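PDB 6N1N: beta-lactamase from Sebaldella termitidis, which probably hydrolyses the amide bond of beta-lactam antibiotics to give substituted beta-amino acids, as a class D serine beta-lactamase. Local coordinates for residues I27-K31 and N32-I36; K88-N91 and L92-Y96; Q150-F153 and L154-L157. One frame throughout, in Å; residues are numbered along the deposited sequence.

In the fold
Interactions 1 and 3 are neighbours, with centres about 12 Å apart. Helix 147-159, which carries interaction 3, packs on one face of the hairpin of interaction 1: Ile155 CD1 lies 3.5 Å from Tyr28 CD2, and Ile151 CG2 lies 3.6 Å from Trp35 CH2. Interaction 2 starts helix 92-98; its centre is about 33 Å from that of interaction 1, across the chain's centre. The nearest atoms of interactions 2 and 3 are about 7 Å apart, without touching. The side chain of Ser51, the predicted acyl-ester nucleophile, is about 9 Å from that of Gln150 in interaction 3 and about 10 Å from that of Ala95 in interaction 2. Interaction 1 is remote from it.

Interaction 1. Residues I27-K31 and N32-I36; sequences IYDYK and NKIWI
Asp29 OD1 is gripped by Asn32 N at 3.0 Å across the turn of a beta hairpin, the donor coming from above the carboxylate plane. Asn212 ND2 on strand 212-222 is a second donor to Asp29 OD1, so the turn is tied to the next strand of the sheet. The side-chain ND2 of Asn32 gives an almost straight bond to Asp29 OD2 (2.9 Å), on the syn side. The donor uses the plane of its own amide, although the amide and carboxylate planes are turned 67° apart.

The hairpin joins strands 22-29 and 34-37. Lys33 and Ile34 both face Asp29, which makes a G1 beta bulge at the turn; Lys33 takes the left-handed backbone conformation. Two hydrogen-bonded pairs follow, Asp29 with Ile34 and Ile27 with Ile36. In the latter, Ile36 N meets Ile27 O at 2.8 Å. On that face Ile27 CG2 touches Ile36 CD1.

Tyr28 and Trp35 form the non-hydrogen-bonded pair between them, on the other face. Tyr28 CG is anti to the backbone N (chi1 -179°), and this carries the ring across the indole. The two rings meet obliquely, planes at 49°. Tyr28 CD1 sits over one indole face, offset toward its rim, 3.5 Å from Trp35 CE2. Further along, the phenol runs beside Lys33, and Tyr28 OH lies 3.4 Å from Lys33 CB. A water donates to Tyr30 O at 2.7 Å and accepts from Lys33 NZ at 3.0 Å.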
loop_
_atom_site.group_PDB
_atom_site.type_symbol
_atom_site.label_atom_id
_atom_site.label_comp_id
_atom_site.label_asym_id
_atom_site.label_seq_id
_atom_site.Cartn_x
_atom_site.Cartn_y
_atom_site.Cartn_z
ATOM N N ILE A 27 -2.598 3.442 -12.791
ATOM C CA ILE A 27 -3.968 3.099 -12.468
ATOM C C ILE A 27 -4.417 1.985 -13.402
ATOM O O ILE A 27 -4.049 1.960 -14.581
ATOM C CB ILE A 27 -4.871 4.342 -12.585
ATOM C CG1 ILE A 27 -4.534 5.363 -11.496
ATOM C CG2 ILE A 27 -6.352 3.968 -12.494
ATOM C CD1 ILE A 27 -5.055 6.741 -11.783
ATOM N N TYR A 28 -5.197 1.050 -12.863
ATOM C CA TYR A 28 -5.827 -0.004 -13.653
ATOM C C TYR A 28 -7.335 0.094 -13.495
ATOM O O TYR A 28 -7.861 -0.037 -12.384
ATOM C CB TYR A 28 -5.341 -1.379 -13.225
ATOM C CG TYR A 28 -5.938 -2.520 -14.034
ATOM C CD1 TYR A 28 -5.542 -2.742 -15.334
ATOM C CD2 TYR A 28 -6.870 -3.358 -13.477
ATOM C CE1 TYR A 28 -6.076 -3.782 -16.072
ATOM C CE2 TYR A 28 -7.403 -4.413 -14.191
ATOM C CZ TYR A 28 -7.005 -4.626 -15.489
ATOM O OH TYR A 28 -7.530 -5.668 -16.232
ATOM N N ASP A 29 -8.006 0.336 -14.613
ATOM C CA ASP A 29 -9.454 0.323 -14.749
ATOM C C ASP A 29 -9.898 -1.130 -14.900
ATOM O O ASP A 29 -9.616 -1.772 -15.907
ATOM C CB ASP A 29 -9.802 1.216 -15.941
ATOM C CG ASP A 29 -11.271 1.184 -16.328
ATOM O OD1 ASP A 29 -11.965 0.224 -15.986
ATOM O OD2 ASP A 29 -11.712 2.127 -17.028
ATOM N N TYR A 30 -10.588 -1.646 -13.885
ATOM C CA TYR A 30 -10.885 -3.072 -13.787
ATOM C C TYR A 30 -11.928 -3.522 -14.803
ATOM O O TYR A 30 -11.737 -4.529 -15.504
ATOM C CB TYR A 30 -11.350 -3.365 -12.353
ATOM C CG TYR A 30 -11.679 -4.806 -12.082
ATOM C CD1 TYR A 30 -10.680 -5.731 -11.833
ATOM C CD2 TYR A 30 -12.988 -5.231 -12.049
ATOM C CE1 TYR A 30 -10.992 -7.068 -11.577
ATOM C CE2 TYR A 30 -13.301 -6.556 -11.782
ATOM C CZ TYR A 30 -12.305 -7.458 -11.548
ATOM O OH TYR A 30 -12.638 -8.760 -11.312
ATOM N N LYS A 31 -13.051 -2.808 -14.881
ATOM C CA LYS A 31 -14.123 -3.210 -15.782
ATOM C C LYS A 31 -13.662 -3.194 -17.239
ATOM O O LYS A 31 -13.954 -4.124 -18.016
ATOM C CB LYS A 31 -15.319 -2.285 -15.583
ATOM C CG LYS A 31 -16.432 -2.459 -16.567
ATOM C CD LYS A 31 -17.681 -1.743 -16.101
ATOM C CE LYS A 31 -17.573 -0.265 -16.277
ATOM N NZ LYS A 31 -18.836 0.419 -15.818
ATOM N N ASN A 32 -12.935 -2.150 -17.629
ATOM C CA ASN A 32 -12.505 -1.982 -19.009
ATOM C C ASN A 32 -11.145 -2.599 -19.312
ATOM O O ASN A 32 -10.773 -2.668 -20.489
ATOM C CB ASN A 32 -12.495 -0.494 -19.354
ATOM C CG ASN A 32 -13.878 0.107 -19.301
ATOM O OD1 ASN A 32 -14.813 -0.384 -19.977
ATOM N ND2 ASN A 32 -14.047 1.160 -18.510
ATOM N N LYS A 33 -10.427 -3.068 -18.290
ATOM C CA LYS A 33 -9.081 -3.629 -18.434
ATOM C C LYS A 33 -8.140 -2.643 -19.134
ATOM O O LYS A 33 -7.521 -2.935 -20.161
ATOM C CB LYS A 33 -9.140 -4.979 -19.168
ATOM C CG LYS A 33 -10.090 -5.966 -18.547
ATOM C CD LYS A 33 -9.932 -7.346 -19.192
ATOM C CE LYS A 33 -10.752 -8.409 -18.477
ATOM N NZ LYS A 33 -12.196 -8.242 -18.734
ATOM N N ILE A 34 -8.006 -1.453 -18.545
ATOM C CA ILE A 34 -7.148 -0.412 -19.105
ATOM C C ILE A 34 -6.084 -0.017 -18.091
ATOM O O ILE A 34 -6.403 0.360 -16.955
ATOM C CB ILE A 34 -7.968 0.820 -19.540
ATOM C CG1 ILE A 34 -8.940 0.426 -20.658
ATOM C CG2 ILE A 34 -7.051 1.931 -19.999
ATOM C CD1 ILE A 34 -9.912 1.518 -21.013
ATOM N N TRP A 35 -4.814 -0.079 -18.530
ATOM C CA TRP A 35 -3.690 0.452 -17.768
ATOM C C TRP A 35 -3.448 1.907 -18.155
ATOM O O TRP A 35 -3.317 2.229 -19.341
ATOM C CB TRP A 35 -2.419 -0.367 -18.029
ATOM C CG TRP A 35 -2.408 -1.707 -17.364
ATOM C CD1 TRP A 35 -2.857 -2.881 -17.897
ATOM C CD2 TRP A 35 -1.939 -2.024 -16.045
ATOM N NE1 TRP A 35 -2.696 -3.905 -17.004
ATOM C CE2 TRP A 35 -2.150 -3.409 -15.853
ATOM C CE3 TRP A 35 -1.360 -1.280 -15.012
ATOM C CZ2 TRP A 35 -1.776 -4.060 -14.688
ATOM C CZ3 TRP A 35 -1.008 -1.927 -13.854
ATOM C CH2 TRP A 35 -1.209 -3.303 -13.694
ATOM N N ILE A 36 -3.368 2.771 -17.147
ATOM C CA ILE A 36 -3.086 4.194 -17.312
ATOM C C ILE A 36 -1.757 4.500 -16.632
ATOM O O ILE A 36 -1.626 4.301 -15.412
ATOM C CB ILE A 36 -4.192 5.056 -16.693
ATOM C CG1 ILE A 36 -5.554 4.720 -17.289
ATOM C CG2 ILE A 36 -3.914 6.522 -16.905
ATOM C CD1 ILE A 36 -6.689 5.019 -16.345
HETATM O O HOH W 1 -12.801 -6.962 -16.110
#

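Interaction 2. Residues K88-N91 and L92-Y96; sequences KDLN and LREAY
The backbone comes in extended through Leu90 and Asn91 and turns into helix 92-98 at Leu92, where Ala95 N bonds to Asn91 O (2.8 Å). Asn91 is the N-cap. Its CG stands between the backbone N and the carbonyl carbon (chi1 63°), and this brings OD1 back over the first helical turn. There OD1 accepts from Glu94 N at 2.9 Å. The donor approaches nearly in line with the side-chain C=O bond, and the N-H is close to straight.

Glu94 returns the bond. Its carboxylate reaches back to Asn91 N, which donates to Glu94 OE1 at 2.9 Å on the anti lone pair, the one away from OE2. These reciprocal bonds make a capping box. Two backbone N-H groups at the helix start are satisfied by side chains, and each side chain holds the backbone of the other residue. The side chains cross at about a right angle, with the amide and carboxylate planes 33° apart. Glu94 CG lies 3.3 Å from Asn91 OD1.

A water donates to Glu94 OE1 at 2.8 Å, giving this oxygen a second donor. Lys88 NZ stands 4.5 Å from Glu94 OE2, too far for a salt bridge, and may still stabilise the negative charge. Leu90 places CD2 against Glu94 CB at 3.9 Å. Its side chain also touches Trp102 of helix 101-108. Leu92 packs on Ser58 and Leu62 of helix 56-63, while the guanidinium of Arg93 forms salt bridges through NH2 with Asp174 and Glu70.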
loop_
_atom_site.group_PDB
_atom_site.type_symbol
_atom_site.label_atom_id
_atom_site.label_comp_id
_atom_site.label_asym_id
_atom_site.label_seq_id
_atom_site.Cartn_x
_atom_site.Cartn_y
_atom_site.Cartn_z
ATOM N N LYS A 88 -0.196 3.142 23.310
ATOM C CA LYS A 88 -1.303 2.452 23.962
ATOM C C LYS A 88 -1.443 1.079 23.324
ATOM O O LYS A 88 -0.897 0.830 22.249
ATOM C CB LYS A 88 -2.608 3.226 23.816
ATOM C CG LYS A 88 -2.995 3.489 22.387
ATOM C CD LYS A 88 -4.222 4.387 22.288
ATOM C CE LYS A 88 -4.419 4.892 20.863
ATOM N NZ LYS A 88 -5.793 5.424 20.610
ATOM N N ASP A 89 -2.179 0.190 23.999
ATOM C CA ASP A 89 -2.522 -1.082 23.375
ATOM C C ASP A 89 -3.270 -0.785 22.079
ATOM O O ASP A 89 -4.079 0.151 22.011
ATOM C CB ASP A 89 -3.384 -1.940 24.301
ATOM C CG ASP A 89 -2.643 -2.417 25.545
ATOM O OD1 ASP A 89 -1.392 -2.291 25.635
ATOM O OD2 ASP A 89 -3.337 -2.931 26.449
ATOM N N LEU A 90 -2.989 -1.568 21.036
ATOM C CA LEU A 90 -3.606 -1.365 19.738
ATOM C C LEU A 90 -4.106 -2.680 19.174
ATOM O O LEU A 90 -3.455 -3.716 19.315
ATOM C CB LEU A 90 -2.618 -0.747 18.723
ATOM C CG LEU A 90 -2.021 0.620 19.011
ATOM C CD1 LEU A 90 -0.916 0.974 18.019
ATOM C CD2 LEU A 90 -3.094 1.705 18.965
ATOM N N ASN A 91 -5.254 -2.626 18.515
ATOM C CA ASN A 91 -5.733 -3.732 17.712
ATOM C C ASN A 91 -5.348 -3.517 16.246
ATOM O O ASN A 91 -4.789 -2.487 15.859
ATOM C CB ASN A 91 -7.242 -3.919 17.896
ATOM C CG ASN A 91 -8.059 -2.727 17.428
ATOM O OD1 ASN A 91 -7.771 -2.115 16.401
ATOM N ND2 ASN A 91 -9.103 -2.396 18.198
ATOM N N LEU A 92 -5.645 -4.522 15.417
ATOM C CA LEU A 92 -5.221 -4.483 14.013
ATOM C C LEU A 92 -5.823 -3.297 13.269
ATOM O O LEU A 92 -5.144 -2.667 12.444
ATOM C CB LEU A 92 -5.607 -5.788 13.323
ATOM C CG LEU A 92 -5.229 -5.954 11.866
ATOM C CD1 LEU A 92 -3.725 -6.151 11.690
ATOM C CD2 LEU A 92 -5.976 -7.122 11.265
ATOM N N ARG A 93 -7.098 -2.991 13.514
ATOM C CA ARG A 93 -7.718 -1.853 12.843
ATOM C C ARG A 93 -6.976 -0.560 13.160
ATOM O O ARG A 93 -6.689 0.243 12.267
ATOM C CB ARG A 93 -9.189 -1.727 13.234
ATOM C CG ARG A 93 -9.885 -0.600 12.474
ATOM C CD ARG A 93 -11.319 -0.403 12.925
ATOM N NE ARG A 93 -12.143 -1.587 12.719
ATOM C CZ ARG A 93 -12.765 -1.873 11.580
ATOM N NH1 ARG A 93 -12.629 -1.080 10.524
ATOM N NH2 ARG A 93 -13.498 -2.967 11.491
ATOM N N GLU A 94 -6.674 -0.344 14.439
ATOM C CA GLU A 94 -5.972 0.854 14.872
ATOM C C GLU A 94 -4.532 0.875 14.369
ATOM O O GLU A 94 -4.022 1.918 13.944
ATOM C CB GLU A 94 -5.984 0.929 16.398
ATOM C CG GLU A 94 -7.362 1.041 17.065
ATOM C CD GLU A 94 -7.283 0.839 18.559
ATOM O OE1 GLU A 94 -6.656 -0.149 18.993
ATOM O OE2 GLU A 94 -7.846 1.677 19.302
ATOM N N ALA A 95 -3.835 -0.250 14.484
ATOM C CA ALA A 95 -2.448 -0.305 14.022
ATOM C C ALA A 95 -2.351 0.025 12.531
ATOM O O ALA A 95 -1.427 0.732 12.104
ATOM C CB ALA A 95 -1.867 -1.680 14.327
ATOM N N TYR A 96 -3.303 -0.454 11.730
ATOM C CA TYR A 96 -3.349 -0.097 10.320
ATOM C C TYR A 96 -3.590 1.400 10.138
ATOM O O TYR A 96 -2.870 2.084 9.394
ATOM C CB TYR A 96 -4.438 -0.931 9.637
ATOM C CG TYR A 96 -4.516 -0.789 8.132
ATOM C CD1 TYR A 96 -3.883 -1.686 7.296
ATOM C CD2 TYR A 96 -5.239 0.244 7.548
ATOM C CE1 TYR A 96 -3.954 -1.568 5.927
ATOM C CE2 TYR A 96 -5.310 0.375 6.193
ATOM C CZ TYR A 96 -4.678 -0.525 5.374
ATOM O OH TYR A 96 -4.753 -0.401 4.003
HETATM O O HOH W 2 -7.179 -1.309 21.488
#

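Interaction 3. Residues Q150-F153 and L154-L157; sequences QIDF and LINL
Helix 147-159 packs between the central sheet and helix 56-63, and residues 150-157 make just over two turns of it. Ile151 and Ile155, four residues apart, sit on the sheet side and cross at a slant. The branch that touches is CG2 of Ile151, which meets Ile155 CD1 at 3.7 Å. With CG1 anti to the carbonyl carbon (chi1 -66°), the Ile155 chain runs back toward the preceding turn and passes 3.3 Å from Ile151 O. That oxygen accepts the backbone bond from Ile155 N at 2.8 Å. Both isoleucines also rest on Phe215 of strand 212-222.

The backbone is plain alpha-helix, each N-H donating to the carbonyl four residues back. Leu154 N bonds to Gln150 O at 2.9 Å. Leu154 CG lies 3.3 Å from the same oxygen, with CD1 also close to it. The Phe153 ring presents its edge to Gln150 O, in the ring plane. Along the helix, Phe153 CZ approaches Leu157 CD1 at 4.2 Å, and Phe153 CD2 lies 4.1 Å from Leu154 CG.

Toward helix 56-63, Phe153 packs on Pro56 and Leu59, with Tyr125 as an edge-to-face partner of its ring, and Leu157 also touches Leu59. At the start of the segment Gln150 NE2 is held by Thr52 OG1, the residue next to the predicted nucleophile Ser51. Asp152 runs alongside Ile155, its OD1 4.1 Å from Ile155 CD1.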
loop_
_atom_site.group_PDB
_atom_site.type_symbol
_atom_site.label_atom_id
_atom_site.label_comp_id
_atom_site.label_asym_id
_atom_site.label_seq_id
_atom_site.Cartn_x
_atom_site.Cartn_y
_atom_site.Cartn_z
ATOM N N GLN A 150 2.343 -4.007 -7.204
ATOM C CA GLN A 150 1.389 -3.629 -6.166
ATOM C C GLN A 150 -0.032 -3.791 -6.676
ATOM O O GLN A 150 -0.890 -4.366 -6.005
ATOM C CB GLN A 150 1.591 -2.179 -5.716
ATOM C CG GLN A 150 2.849 -1.910 -4.938
ATOM C CD GLN A 150 2.656 -1.947 -3.445
ATOM O OE1 GLN A 150 1.725 -2.565 -2.912
ATOM N NE2 GLN A 150 3.569 -1.287 -2.743
ATOM N N ILE A 151 -0.285 -3.289 -7.884
ATOM C CA ILE A 151 -1.627 -3.348 -8.449
ATOM C C ILE A 151 -2.034 -4.791 -8.698
ATOM O O ILE A 151 -3.174 -5.183 -8.424
ATOM C CB ILE A 151 -1.698 -2.501 -9.728
ATOM C CG1 ILE A 151 -1.714 -1.006 -9.341
ATOM C CG2 ILE A 151 -2.909 -2.893 -10.577
ATOM C CD1 ILE A 151 -1.495 -0.050 -10.477
ATOM N N ASP A 152 -1.134 -5.611 -9.231
ATOM C CA ASP A 152 -1.533 -6.985 -9.521
ATOM C C ASP A 152 -1.891 -7.716 -8.232
ATOM O O ASP A 152 -2.867 -8.473 -8.195
ATOM C CB ASP A 152 -0.440 -7.693 -10.318
ATOM C CG ASP A 152 -0.576 -7.414 -11.847
ATOM O OD1 ASP A 152 -1.723 -7.406 -12.373
ATOM O OD2 ASP A 152 0.436 -7.165 -12.520
ATOM N N PHE A 153 -1.158 -7.426 -7.152
ATOM C CA PHE A 153 -1.470 -7.997 -5.841
ATOM C C PHE A 153 -2.831 -7.508 -5.343
ATOM O O PHE A 153 -3.637 -8.302 -4.830
ATOM C CB PHE A 153 -0.348 -7.636 -4.859
ATOM C CG PHE A 153 -0.765 -7.692 -3.408
ATOM C CD1 PHE A 153 -0.895 -8.893 -2.749
ATOM C CD2 PHE A 153 -1.067 -6.533 -2.732
ATOM C CE1 PHE A 153 -1.313 -8.923 -1.423
ATOM C CE2 PHE A 153 -1.475 -6.557 -1.426
ATOM C CZ PHE A 153 -1.601 -7.734 -0.765
ATOM N N LEU A 154 -3.117 -6.227 -5.528
ATOM C CA LEU A 154 -4.378 -5.666 -5.067
ATOM C C LEU A 154 -5.562 -6.206 -5.873
ATOM O O LEU A 154 -6.625 -6.411 -5.301
ATOM C CB LEU A 154 -4.342 -4.149 -5.132
ATOM C CG LEU A 154 -3.404 -3.479 -4.131
ATOM C CD1 LEU A 154 -3.090 -2.066 -4.538
ATOM C CD2 LEU A 154 -4.006 -3.503 -2.735
ATOM N N ILE A 155 -5.387 -6.448 -7.183
ATOM C CA ILE A 155 -6.454 -7.057 -7.982
ATOM C C ILE A 155 -6.770 -8.455 -7.466
ATOM O O ILE A 155 -7.941 -8.856 -7.345
ATOM C CB ILE A 155 -6.061 -7.092 -9.473
ATOM C CG1 ILE A 155 -5.944 -5.688 -10.059
ATOM C CG2 ILE A 155 -7.079 -7.882 -10.283
ATOM C CD1 ILE A 155 -5.245 -5.640 -11.393
ATOM N N ASN A 156 -5.729 -9.250 -7.229
ATOM C CA ASN A 156 -5.920 -10.582 -6.677
ATOM C C ASN A 156 -6.585 -10.539 -5.302
ATOM O O ASN A 156 -7.355 -11.431 -4.961
ATOM C CB ASN A 156 -4.578 -11.316 -6.614
ATOM C CG ASN A 156 -4.181 -11.889 -7.955
ATOM O OD1 ASN A 156 -5.015 -12.431 -8.672
ATOM N ND2 ASN A 156 -2.916 -11.758 -8.310
ATOM N N LEU A 157 -6.250 -9.548 -4.472
ATOM C CA LEU A 157 -6.949 -9.376 -3.201
ATOM C C LEU A 157 -8.430 -9.087 -3.429
ATOM O O LEU A 157 -9.317 -9.750 -2.850
ATOM C CB LEU A 157 -6.259 -8.251 -2.389
ATOM C CG LEU A 157 -6.612 -7.995 -0.927
ATOM C CD1 LEU A 157 -5.706 -6.906 -0.279
ATOM C CD2 LEU A 157 -8.049 -7.604 -0.736
#